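Side-chain contacts in periplasmic binding protein (Roseiflexus sp. RS-1, PDB 5GJ3), which binds heme in the periplasm, two molecules in this form, and probably passes it to a membrane transporter for import into the cell: residues V29-D32 with S33-Y37; E57-S61 with L62-L66; R106-A109 with Q110-I114; T163-D166 with V167-A171; K187-S190 with P191-I195. One frame throughout, in Å; residues are numbered along the deposited sequence.

Contact 1 (V29-D32 with S33-Y37); sequences VGVD and SSATY
Asp32 reaches forward over the turn to Ser34, and one carboxylate oxygen does the gripping. Asp32 OD2 takes the backbone N-H of Ser34, with Ser34 N 2.8 Å from Asp32 OD2 and an N-H...O angle of 163°; this donor comes in from above the carboxylate plane, 63° out of it. The same oxygen accepts the hydroxyl of Ser34, OG to OD2 2.8 Å, this time through its syn lone pair. Chi1 of 74° sets Ser34 OG between its own backbone N and carbonyl carbon, where the hydroxyl can join the N-H at OD2. A side-chain oxygen bonded to the N-H two residues on makes an Asx turn, and it is laid over a type I beta turn running from Asp32 to Ala35. The turn is closed by Ala35 N, 3.0 Å from Asp32 O, and Ala35 then centres an inverse gamma turn. Beneath, Ala35 CB rests on Val31 CB at 3.8 Å, the apolar floor of the bend where strand 28-31 gives way to loop. Outside the turn, Gly13 N donates to Ser34 OG, Gln51 N adds a weak bond to Asp32 OD2, and Ala35 O bonds to Thr42 OG1. Ser34 belongs to a heme pocket and touches the bound heme. With its hydroxyl proton committed to Asp32 and Gly13 N donating to it, Ser34 OG is held in rotation, and the donors gathered on Asp32 OD2 would probably favour an ionised carboxylate.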
loop_
_atom_site.group_PDB
_atom_site.type_symbol
_atom_site.label_atom_id
_atom_site.label_comp_id
_atom_site.label_asym_id
_atom_site.label_seq_id
_atom_site.Cartn_x
_atom_site.Cartn_y
_atom_site.Cartn_z
ATOM N N VAL A 29 6.638 19.091 7.831
ATOM C CA VAL A 29 7.997 19.305 8.308
ATOM C C VAL A 29 8.762 18.036 8.662
ATOM O O VAL A 29 9.996 18.077 8.899
ATOM C CB VAL A 29 8.079 20.309 9.511
ATOM C CG1 VAL A 29 7.461 21.668 9.173
ATOM C CG2 VAL A 29 7.499 19.734 10.819
ATOM N N GLY A 30 8.074 16.890 8.678
ATOM C CA GLY A 30 8.742 15.638 9.067
ATOM C C GLY A 30 7.905 14.481 8.587
ATOM O O GLY A 30 6.666 14.572 8.605
ATOM N N VAL A 31 8.581 13.427 8.119
ATOM C CA VAL A 31 7.887 12.219 7.608
ATOM C C VAL A 31 8.562 10.949 8.086
ATOM O O VAL A 31 9.723 10.969 8.487
ATOM C CB VAL A 31 7.837 12.175 6.066
ATOM C CG1 VAL A 31 6.952 13.292 5.527
ATOM C CG2 VAL A 31 9.254 12.173 5.444
ATOM N N ASP A 32 7.843 9.830 8.004
ATOM C CA ASP A 32 8.438 8.543 8.343
ATOM C C ASP A 32 9.110 7.909 7.095
ATOM O O ASP A 32 8.868 8.354 5.945
ATOM C CB ASP A 32 7.376 7.601 8.944
ATOM C CG ASP A 32 6.689 6.750 7.859
ATOM O OD1 ASP A 32 5.806 7.286 7.143
ATOM O OD2 ASP A 32 7.063 5.549 7.718
ATOM N N SER A 33 9.959 6.891 7.344
ATOM C CA SER A 33 10.678 6.073 6.298
ATOM C C SER A 33 9.839 5.557 5.157
ATOM O O SER A 33 10.341 5.384 4.051
ATOM C CB SER A 33 11.271 4.807 6.939
ATOM O OG SER A 33 12.270 5.167 7.829
ATOM N N SER A 34 8.574 5.238 5.414
ATOM C CA SER A 34 7.728 4.683 4.343
ATOM C C SER A 34 7.129 5.780 3.448
ATOM O O SER A 34 6.353 5.488 2.536
ATOM C CB SER A 34 6.598 3.807 4.927
ATOM O OG SER A 34 5.610 4.652 5.524
ATOM N N ALA A 35 7.417 7.048 3.726
ATOM C CA ALA A 35 6.785 8.116 2.971
ATOM C C ALA A 35 7.599 8.394 1.713
ATOM O O ALA A 35 8.438 9.296 1.704
ATOM C CB ALA A 35 6.628 9.417 3.815
ATOM N N THR A 36 7.315 7.647 0.646
ATOM C CA THR A 36 8.108 7.713 -0.616
ATOM C C THR A 36 7.317 8.423 -1.754
ATOM O O THR A 36 7.759 8.377 -2.896
ATOM C CB THR A 36 8.436 6.288 -1.097
ATOM O OG1 THR A 36 7.221 5.547 -1.058
ATOM C CG2 THR A 36 9.453 5.578 -0.230
ATOM N N TYR A 37 6.165 9.059 -1.462
ATOM C CA TYR A 37 5.384 9.801 -2.478
ATOM C C TYR A 37 4.776 11.141 -1.999
ATOM O O TYR A 37 4.050 11.129 -1.003
ATOM C CB TYR A 37 4.238 8.942 -3.009
ATOM C CG TYR A 37 3.656 9.478 -4.308
ATOM C CD1 TYR A 37 4.209 9.115 -5.541
ATOM C CD2 TYR A 37 2.592 10.393 -4.304
ATOM C CE1 TYR A 37 3.690 9.630 -6.718
ATOM C CE2 TYR A 37 2.068 10.921 -5.492
ATOM C CZ TYR A 37 2.632 10.507 -6.698
ATOM O OH TYR A 37 2.122 10.950 -7.903
#

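Contact 2 (E57-S61 with L62-L66)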
loop_
_atom_site.group_PDB
_atom_site.type_symbol
_atom_site.label_atom_id
_atom_site.label_comp_id
_atom_site.label_asym_id
_atom_site.label_seq_id
_atom_site.Cartn_x
_atom_site.Cartn_y
_atom_site.Cartn_z
ATOM N N GLU A 57 11.527 11.797 20.115
ATOM C CA GLU A 57 12.435 12.962 20.003
ATOM C C GLU A 57 12.557 13.493 18.562
ATOM O O GLU A 57 12.568 14.699 18.348
ATOM C CB GLU A 57 13.828 12.664 20.601
ATOM C CG GLU A 57 14.910 13.732 20.343
ATOM C CD GLU A 57 14.642 15.098 21.008
ATOM O OE1 GLU A 57 13.692 15.229 21.829
ATOM O OE2 GLU A 57 15.386 16.073 20.706
ATOM N N GLY A 58 12.621 12.596 17.581
ATOM C CA GLY A 58 12.640 12.998 16.192
ATOM C C GLY A 58 11.382 13.773 15.783
ATOM O O GLY A 58 11.456 14.715 15.008
ATOM N N ILE A 59 10.219 13.364 16.278
ATOM C CA ILE A 59 8.995 14.109 15.999
ATOM C C ILE A 59 9.022 15.456 16.794
ATOM O O ILE A 59 8.744 16.526 16.233
ATOM C CB ILE A 59 7.725 13.296 16.440
ATOM C CG1 ILE A 59 7.524 12.050 15.573
ATOM C CG2 ILE A 59 6.455 14.156 16.383
ATOM C CD1 ILE A 59 6.752 10.935 16.298
ATOM N N LEU A 60 9.278 15.394 18.102
ATOM C CA LEU A 60 9.085 16.623 18.943
ATOM C C LEU A 60 10.085 17.745 18.679
ATOM O O LEU A 60 9.756 18.932 18.812
ATOM C CB LEU A 60 8.977 16.290 20.432
ATOM C CG LEU A 60 7.790 15.371 20.761
ATOM C CD1 LEU A 60 8.006 14.796 22.146
ATOM C CD2 LEU A 60 6.423 16.078 20.664
ATOM N N SER A 61 11.286 17.368 18.244
ATOM C CA SER A 61 12.296 18.348 17.946
ATOM C C SER A 61 11.983 19.143 16.653
ATOM O O SER A 61 12.653 20.134 16.368
ATOM C CB SER A 61 13.672 17.708 17.911
ATOM O OG SER A 61 13.868 17.021 16.706
ATOM N N LEU A 62 10.962 18.734 15.893
ATOM C CA LEU A 62 10.542 19.520 14.732
ATOM C C LEU A 62 9.510 20.599 15.099
ATOM O O LEU A 62 9.015 21.286 14.212
ATOM C CB LEU A 62 9.972 18.628 13.621
ATOM C CG LEU A 62 10.927 17.548 13.103
ATOM C CD1 LEU A 62 10.172 16.576 12.201
ATOM C CD2 LEU A 62 12.129 18.180 12.398
ATOM N N ASN A 63 9.171 20.690 16.392
ATOM C CA ASN A 63 8.154 21.618 16.919
ATOM C C ASN A 63 6.889 21.605 16.111
ATOM O O ASN A 63 6.446 22.666 15.602
ATOM C CB ASN A 63 8.679 23.063 17.025
ATOM C CG ASN A 63 9.967 23.133 17.791
ATOM O OD1 ASN A 63 10.960 23.618 17.277
ATOM N ND2 ASN A 63 9.978 22.582 18.992
ATOM N N PRO A 64 6.258 20.425 16.023
ATOM C CA PRO A 64 5.009 20.371 15.252
ATOM C C PRO A 64 3.876 21.185 15.869
ATOM O O PRO A 64 3.825 21.381 17.083
ATOM C CB PRO A 64 4.622 18.852 15.284
ATOM C CG PRO A 64 5.453 18.234 16.342
ATOM C CD PRO A 64 6.571 19.167 16.730
ATOM N N THR A 65 2.935 21.613 15.044
ATOM C CA THR A 65 1.665 22.164 15.536
ATOM C C THR A 65 0.639 21.015 15.445
ATOM O O THR A 65 -0.410 21.006 16.095
ATOM C CB THR A 65 1.156 23.324 14.638
ATOM O OG1 THR A 65 0.910 22.825 13.310
ATOM C CG2 THR A 65 2.171 24.480 14.573
ATOM N N LEU A 66 0.940 20.020 14.625
ATOM C CA LEU A 66 -0.001 18.908 14.469
ATOM C C LEU A 66 0.741 17.621 14.079
ATOM O O LEU A 66 1.599 17.626 13.150
ATOM C CB LEU A 66 -1.037 19.210 13.386
ATOM C CG LEU A 66 -2.006 18.130 12.897
ATOM C CD1 LEU A 66 -3.040 17.744 13.989
ATOM C CD2 LEU A 66 -2.693 18.651 11.623
HETATM O O HOH W 1 12.316 22.757 14.829
#
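Leu62 lies back against the turn of helix it has just left. Its CG sits beside the backbone N, anti to the carbonyl carbon (chi1 -58°), and this carries the branch under the helix end: Leu62 CG is 3.5 Å from Gly58 O and CD1 3.6 Å from that same oxygen, while CB rests near Ile59 O. The backbone is tied too, with Leu62 N 3.1 Å from Ile59 O and Asn63 N 3.0 Å from Leu60 O, the latter closing a type I beta turn from Leu60 to Asn63. In both bonds the donor stands well above the carbonyl plane, as suits a tight turn rather than a continuing helix. Pro64 follows Asn63, whose phi is positive, and its ring covers the next piece of the helix end. Pro64 CD meets Ile59 O at 3.5 Å, and CG reaches Ile59 CG2 at 4.2 Å, the two side chains crossing at about a right angle. Ser61 is on the exposed side. Its N-H bonds to Glu57 O, to which its hydroxyl adds a weak bond of 3.1 Å from OG, and a water joins Ser61 O to Asn63 OD1 by donating to both. Below, Ile59, Leu62 and Pro64 all touch Val9 of strand 8-10. The helix thus ends in a divided way: carbonyls of its last turn are used by turn N-H groups and wrapped by aliphatic carbon, while a water bridges the outer side, so the chain probably leaves for strand 66-70 on backbone bonds and apolar packing, with Arg7 NH2 adding a bond to Leu62 O.

Contact 3 (R106-A109 with Q110-I114); sequences RFVA and QALGI
Val108 and Leu112 lie side by side and point the same way on the packed face of this helix end. Val108 CG1, which chi1 of 174° sets beside the carbonyl carbon, meets Leu112 CD1 at 3.8 Å, and Leu112 CG presses on Val108 O at 3.4 Å. That carbonyl also takes the N-H of Leu112. Around the pair, Ile19 of helix 13-21 touches both residues, and Leu66 and Ile68 of strand 66-70 add to the packing. Next to it the chain closes in a Schellman motif: Gly113 takes up positive phi, and Ile114 N turns back to Ala109 O in the last turn, at 2.8 Å and an angle of 173°. Ala109 CB and Ile114 CG1, 4.2 Å apart, form the apolar contact across the motif. The opposite character belongs to Arg106 and Gln110. Gln110 CB brushes Arg106 O at 3.6 Å, but its extended chain leads off from the helix, and the guanidinium of Arg106 goes to a salt bridge with Glu119 and a hydrogen bond with Gln102. With an alanine at Leu112, the loss of the branch would probably open a gap beside Val108 CG1 and strip Ile19 and Leu66 of a packing partner. Chemically, the stop combines backbone bonds that occupy the last carbonyls with a hydrophobic seal on the inner side, while charge and amide stay on the outer one.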
loop_
_atom_site.group_PDB
_atom_site.type_symbol
_atom_site.label_atom_id
_atom_site.label_comp_id
_atom_site.label_asym_id
_atom_site.label_seq_id
_atom_site.Cartn_x
_atom_site.Cartn_y
_atom_site.Cartn_z
ATOM N N ARG A 106 -10.968 11.969 4.042
ATOM C CA ARG A 106 -11.831 12.836 4.881
ATOM C C ARG A 106 -11.214 13.183 6.233
ATOM O O ARG A 106 -11.358 14.330 6.733
ATOM C CB ARG A 106 -13.237 12.224 5.064
ATOM C CG ARG A 106 -13.977 12.085 3.728
ATOM C CD ARG A 106 -15.392 11.500 3.892
ATOM N NE ARG A 106 -16.170 11.913 2.735
ATOM C CZ ARG A 106 -16.646 11.102 1.780
ATOM N NH1 ARG A 106 -16.491 9.779 1.854
ATOM N NH2 ARG A 106 -17.337 11.616 0.756
ATOM N N PHE A 107 -10.511 12.206 6.828
ATOM C CA PHE A 107 -9.839 12.409 8.116
ATOM C C PHE A 107 -8.751 13.507 8.013
ATOM O O PHE A 107 -8.716 14.450 8.829
ATOM C CB PHE A 107 -9.259 11.084 8.612
ATOM C CG PHE A 107 -8.090 11.222 9.563
ATOM C CD1 PHE A 107 -8.307 11.536 10.913
ATOM C CD2 PHE A 107 -6.787 10.928 9.128
ATOM C CE1 PHE A 107 -7.221 11.594 11.833
ATOM C CE2 PHE A 107 -5.711 10.957 10.015
ATOM C CZ PHE A 107 -5.916 11.300 11.404
ATOM N N VAL A 108 -7.911 13.409 7.000
ATOM C CA VAL A 108 -6.833 14.395 6.823
ATOM C C VAL A 108 -7.454 15.758 6.485
ATOM O O VAL A 108 -7.023 16.821 7.034
ATOM C CB VAL A 108 -5.819 13.977 5.747
ATOM C CG1 VAL A 108 -4.796 15.113 5.485
ATOM C CG2 VAL A 108 -5.054 12.701 6.162
ATOM N N ALA A 109 -8.447 15.753 5.602
ATOM C CA ALA A 109 -9.065 17.034 5.203
ATOM C C ALA A 109 -9.673 17.791 6.387
ATOM O O ALA A 109 -9.543 19.042 6.452
ATOM C CB ALA A 109 -10.111 16.864 4.097
ATOM N N GLN A 110 -10.341 17.060 7.287
ATOM C CA GLN A 110 -10.936 17.688 8.471
ATOM C C GLN A 110 -9.854 18.259 9.378
ATOM O O GLN A 110 -10.016 19.381 9.809
ATOM C CB GLN A 110 -11.895 16.773 9.288
ATOM C CG GLN A 110 -12.623 17.536 10.432
ATOM C CD GLN A 110 -13.764 16.780 11.139
ATOM O OE1 GLN A 110 -14.347 15.882 10.568
ATOM N NE2 GLN A 110 -14.110 17.174 12.406
ATOM N N ALA A 111 -8.761 17.514 9.635
ATOM C CA ALA A 111 -7.645 17.987 10.494
ATOM C C ALA A 111 -6.978 19.244 9.948
ATOM O O ALA A 111 -6.410 20.081 10.720
ATOM C CB ALA A 111 -6.584 16.902 10.684
ATOM N N LEU A 112 -7.008 19.363 8.622
ATOM C CA LEU A 112 -6.366 20.486 7.957
ATOM C C LEU A 112 -7.336 21.606 7.665
ATOM O O LEU A 112 -6.905 22.629 7.106
ATOM C CB LEU A 112 -5.646 20.025 6.646
ATOM C CG LEU A 112 -4.480 19.055 6.862
ATOM C CD1 LEU A 112 -3.628 18.700 5.640
ATOM C CD2 LEU A 112 -3.580 19.533 7.984
ATOM N N GLY A 113 -8.636 21.401 7.970
ATOM C CA GLY A 113 -9.655 22.455 7.840
ATOM C C GLY A 113 -10.017 22.751 6.369
ATOM O O GLY A 113 -10.294 23.927 6.000
ATOM N N ILE A 114 -10.008 21.696 5.532
ATOM C CA ILE A 114 -10.313 21.819 4.107
ATOM C C ILE A 114 -11.303 20.729 3.697
ATOM O O ILE A 114 -11.032 19.968 2.766
ATOM C CB ILE A 114 -9.024 21.770 3.221
ATOM C CG1 ILE A 114 -8.109 20.573 3.585
ATOM C CG2 ILE A 114 -8.175 23.041 3.386
ATOM C CD1 ILE A 114 -6.888 20.370 2.694
#

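Contact 4 (T163-D166 with V167-A171); sequences TAVD and VMIAA
Ile169 packs back onto Val165, one turn earlier in helix 164-171, and can be followed atom by atom. Its CB stands 3.6 Å from Val165 O. CG1, lying beside the backbone N (chi1 -70°), comes closer to that oxygen, 3.3 Å. At the tip, CD1, still 3.7 Å from Val165 O, meets Val165 CG2 at 4.2 Å, the two side chains running alongside each other and pointing the same way. Both also lean on Leu203 of strand 201-205, and strand 144-151 receives Val165 on Phe147 and Ile169 on Val145, so this is the face that the helix lays on the sheet. The helix opens with an N-cap: Thr163 OG1 accepts from Asp166 N at 3.0 Å, and Gly160 O is a further partner of that hydroxyl. From there the regular ladder begins, Val167 N to Thr163 O, and Ile169 N to Val165 O at 2.8 Å. On another face Met168 CG touches Ala164 O at 3.2 Å before the chain bends at chi2 and chi3 and packs on Ala253 and Leu257 of helix 250-267. Asp166 sends OD1 to Asn176 ND2.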
loop_
_atom_site.group_PDB
_atom_site.type_symbol
_atom_site.label_atom_id
_atom_site.label_comp_id
_atom_site.label_asym_id
_atom_site.label_seq_id
_atom_site.Cartn_x
_atom_site.Cartn_y
_atom_site.Cartn_z
ATOM N N THR A 163 -5.864 -8.969 4.190
ATOM C CA THR A 163 -4.757 -8.099 3.803
ATOM C C THR A 163 -5.274 -7.123 2.738
ATOM O O THR A 163 -6.206 -7.450 1.951
ATOM C CB THR A 163 -3.546 -8.888 3.197
ATOM O OG1 THR A 163 -3.953 -9.560 1.989
ATOM C CG2 THR A 163 -2.978 -9.934 4.179
ATOM N N ALA A 164 -4.662 -5.938 2.690
ATOM C CA ALA A 164 -4.929 -4.984 1.610
ATOM C C ALA A 164 -4.726 -5.653 0.240
ATOM O O ALA A 164 -5.494 -5.376 -0.674
ATOM C CB ALA A 164 -3.993 -3.785 1.709
ATOM N N VAL A 165 -3.669 -6.470 0.081
ATOM C CA VAL A 165 -3.358 -6.982 -1.283
ATOM C C VAL A 165 -4.460 -7.964 -1.713
ATOM O O VAL A 165 -4.850 -7.995 -2.892
ATOM C CB VAL A 165 -1.921 -7.557 -1.435
ATOM C CG1 VAL A 165 -1.725 -8.824 -0.612
ATOM C CG2 VAL A 165 -1.590 -7.819 -2.928
ATOM N N ASP A 166 -5.009 -8.700 -0.738
ATOM C CA ASP A 166 -6.128 -9.603 -1.011
ATOM C C ASP A 166 -7.317 -8.817 -1.579
ATOM O O ASP A 166 -7.907 -9.201 -2.604
ATOM C CB ASP A 166 -6.548 -10.341 0.252
ATOM C CG ASP A 166 -7.622 -11.366 -0.013
ATOM O OD1 ASP A 166 -7.377 -12.329 -0.766
ATOM O OD2 ASP A 166 -8.725 -11.210 0.526
ATOM N N VAL A 167 -7.607 -7.683 -0.950
ATOM C CA VAL A 167 -8.671 -6.794 -1.413
ATOM C C VAL A 167 -8.379 -6.237 -2.818
ATOM O O VAL A 167 -9.273 -6.162 -3.681
ATOM C CB VAL A 167 -8.938 -5.638 -0.383
ATOM C CG1 VAL A 167 -9.913 -4.623 -0.957
ATOM C CG2 VAL A 167 -9.488 -6.198 0.914
ATOM N N MET A 168 -7.129 -5.827 -3.067
ATOM C CA MET A 168 -6.785 -5.330 -4.401
ATOM C C MET A 168 -6.924 -6.429 -5.507
ATOM O O MET A 168 -7.425 -6.164 -6.585
ATOM C CB MET A 168 -5.368 -4.745 -4.416
ATOM C CG MET A 168 -5.129 -3.624 -3.383
ATOM S SD MET A 168 -5.954 -2.124 -3.958
ATOM C CE MET A 168 -4.816 -1.580 -5.265
ATOM N N ILE A 169 -6.433 -7.638 -5.221
ATOM C CA ILE A 169 -6.531 -8.737 -6.195
ATOM C C ILE A 169 -7.995 -8.986 -6.563
ATOM O O ILE A 169 -8.323 -9.057 -7.734
ATOM C CB ILE A 169 -5.867 -10.023 -5.677
ATOM C CG1 ILE A 169 -4.327 -9.805 -5.660
ATOM C CG2 ILE A 169 -6.173 -11.197 -6.652
ATOM C CD1 ILE A 169 -3.576 -10.881 -4.905
ATOM N N ALA A 170 -8.862 -9.100 -5.550
ATOM C CA ALA A 170 -10.292 -9.441 -5.787
ATOM C C ALA A 170 -11.002 -8.349 -6.553
ATOM O O ALA A 170 -11.659 -8.620 -7.545
ATOM C CB ALA A 170 -11.034 -9.743 -4.488
ATOM N N ALA A 171 -10.823 -7.098 -6.143
ATOM C CA ALA A 171 -11.506 -6.008 -6.870
ATOM C C ALA A 171 -11.001 -5.851 -8.284
ATOM O O ALA A 171 -11.714 -5.333 -9.114
ATOM C CB ALA A 171 -11.402 -4.688 -6.110
#

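Contact 5 (K187-S190 with P191-I195); sequences KPLS and PEVVI
Chi1 of 78° puts Ser190 OG between its own backbone N and carbonyl carbon, where it meets the N-H of Val193 in the first turn of helix 191-197, and a bend at chi2 of Glu192 (76°) curls that carboxylate back to meet it. The hydroxyl works in both directions. It accepts from Val193 N, which lies 3.1 Å from Ser190 OG with an N-H...O angle of 161°, and it donates to Glu192 OE1 at 3.1 Å, arriving on the anti side and only slightly out of the carboxylate plane. Val193 CG2 is pressed tightly against the same OG, at 3.1 Å. Behind the hydroxyl, Ser190 O takes Val194 N at 3.0 Å, the first regular helical bond, whereas Ser190 N is buried without a partner. Leu189 supplies the apolar side: its CD1 reaches Val194 CG2 at 3.7 Å and Val193 CG1 at 4.1 Å, crossing both valines obliquely. Strand 155-159 lies alongside, with Val158 touching Leu189 and Val193. Were an alanine to replace Ser190, Val193 N would probably lose its capping acceptor and Glu192 OE1 its donor, leaving the bent glutamate chain free to swing away. Pro191, in the first turn, has no N-H to be capped. A serine that caps with its side chain, followed by a proline, is a classic helix N-cap, used here where the short link after strand 186-188 enters helix 191-197.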
loop_
_atom_site.group_PDB
_atom_site.type_symbol
_atom_site.label_atom_id
_atom_site.label_comp_id
_atom_site.label_asym_id
_atom_site.label_seq_id
_atom_site.Cartn_x
_atom_site.Cartn_y
_atom_site.Cartn_z
ATOM N N LYS A 187 2.077 -15.802 5.437
ATOM C CA LYS A 187 2.660 -17.121 5.765
ATOM C C LYS A 187 3.827 -17.457 4.867
ATOM O O LYS A 187 3.878 -16.983 3.728
ATOM C CB LYS A 187 1.596 -18.211 5.701
ATOM C CG LYS A 187 0.470 -17.989 6.706
ATOM C CD LYS A 187 0.891 -18.253 8.162
ATOM C CE LYS A 187 -0.307 -18.320 9.115
ATOM N NZ LYS A 187 -1.003 -17.001 9.313
ATOM N N PRO A 188 4.783 -18.272 5.372
ATOM C CA PRO A 188 5.921 -18.642 4.530
ATOM C C PRO A 188 5.536 -19.366 3.227
ATOM O O PRO A 188 4.607 -20.166 3.214
ATOM C CB PRO A 188 6.804 -19.557 5.453
ATOM C CG PRO A 188 6.020 -19.782 6.709
ATOM C CD PRO A 188 4.926 -18.748 6.777
ATOM N N LEU A 189 6.235 -19.024 2.149
ATOM C CA LEU A 189 6.209 -19.794 0.922
ATOM C C LEU A 189 6.807 -21.197 1.198
ATOM O O LEU A 189 7.744 -21.338 1.995
ATOM C CB LEU A 189 6.991 -19.069 -0.183
ATOM C CG LEU A 189 6.906 -19.656 -1.609
ATOM C CD1 LEU A 189 5.470 -19.621 -2.125
ATOM C CD2 LEU A 189 7.817 -18.921 -2.582
ATOM N N SER A 190 6.228 -22.230 0.580
ATOM C CA SER A 190 6.704 -23.618 0.719
ATOM C C SER A 190 6.393 -24.402 -0.558
ATOM O O SER A 190 5.482 -24.010 -1.316
ATOM C CB SER A 190 6.044 -24.300 1.932
ATOM O OG SER A 190 4.723 -24.713 1.641
ATOM N N PRO A 191 7.130 -25.512 -0.802
ATOM C CA PRO A 191 6.763 -26.428 -1.895
ATOM C C PRO A 191 5.244 -26.721 -1.963
ATOM O O PRO A 191 4.640 -26.676 -3.049
ATOM C CB PRO A 191 7.557 -27.706 -1.556
ATOM C CG PRO A 191 8.789 -27.176 -0.860
ATOM C CD PRO A 191 8.324 -25.985 -0.055
ATOM N N GLU A 192 4.643 -26.975 -0.814
ATOM C CA GLU A 192 3.227 -27.286 -0.694
ATOM C C GLU A 192 2.335 -26.136 -1.157
ATOM O O GLU A 192 1.334 -26.367 -1.860
ATOM C CB GLU A 192 2.879 -27.624 0.756
ATOM C CG GLU A 192 3.508 -28.911 1.289
ATOM C CD GLU A 192 4.998 -28.801 1.650
ATOM O OE1 GLU A 192 5.602 -27.702 1.575
ATOM O OE2 GLU A 192 5.583 -29.846 2.023
ATOM N N VAL A 193 2.684 -24.907 -0.738
ATOM C CA VAL A 193 1.943 -23.691 -1.119
ATOM C C VAL A 193 1.976 -23.571 -2.655
ATOM O O VAL A 193 0.950 -23.366 -3.268
ATOM C CB VAL A 193 2.569 -22.412 -0.451
ATOM C CG1 VAL A 193 1.827 -21.161 -0.897
ATOM C CG2 VAL A 193 2.550 -22.536 1.086
ATOM N N VAL A 194 3.160 -23.739 -3.246
ATOM C CA VAL A 194 3.360 -23.619 -4.705
ATOM C C VAL A 194 2.530 -24.674 -5.497
ATOM O O VAL A 194 1.872 -24.326 -6.483
ATOM C CB VAL A 194 4.862 -23.590 -5.122
ATOM C CG1 VAL A 194 5.011 -23.525 -6.643
ATOM C CG2 VAL A 194 5.595 -22.417 -4.476
ATOM N N ILE A 195 2.506 -25.927 -5.013
ATOM C CA ILE A 195 1.678 -26.974 -5.641
ATOM C C ILE A 195 0.230 -26.596 -5.614
ATOM O O ILE A 195 -0.450 -26.692 -6.632
ATOM C CB ILE A 195 1.768 -28.350 -4.955
ATOM C CG1 ILE A 195 3.151 -28.946 -5.127
ATOM C CG2 ILE A 195 0.623 -29.251 -5.462
ATOM C CD1 ILE A 195 3.451 -30.061 -4.144
#

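All five contacts are local and follow one another along the chain, so none nests in or crosses another. Contact 1 turns the chain after strand 28-31, contact 2 ends helix 56-60 ahead of strand 66-70, and contact 3 ends helix 100-111 just before the long helix 115-136. These three are joined in space: Leu62 CD1 packs on Gly30 CA at 3.6 Å, and Leu66 CD2 on Leu112 CD2 at 3.8 Å, around the parallel sheet. Contacts 4 and 5 start helices beside the mixed sheet, their nearest atoms about 8 Å apart, and lie across the chain's centre from contact 1, consistent with a two-lobed binding protein holding heme between its lobes.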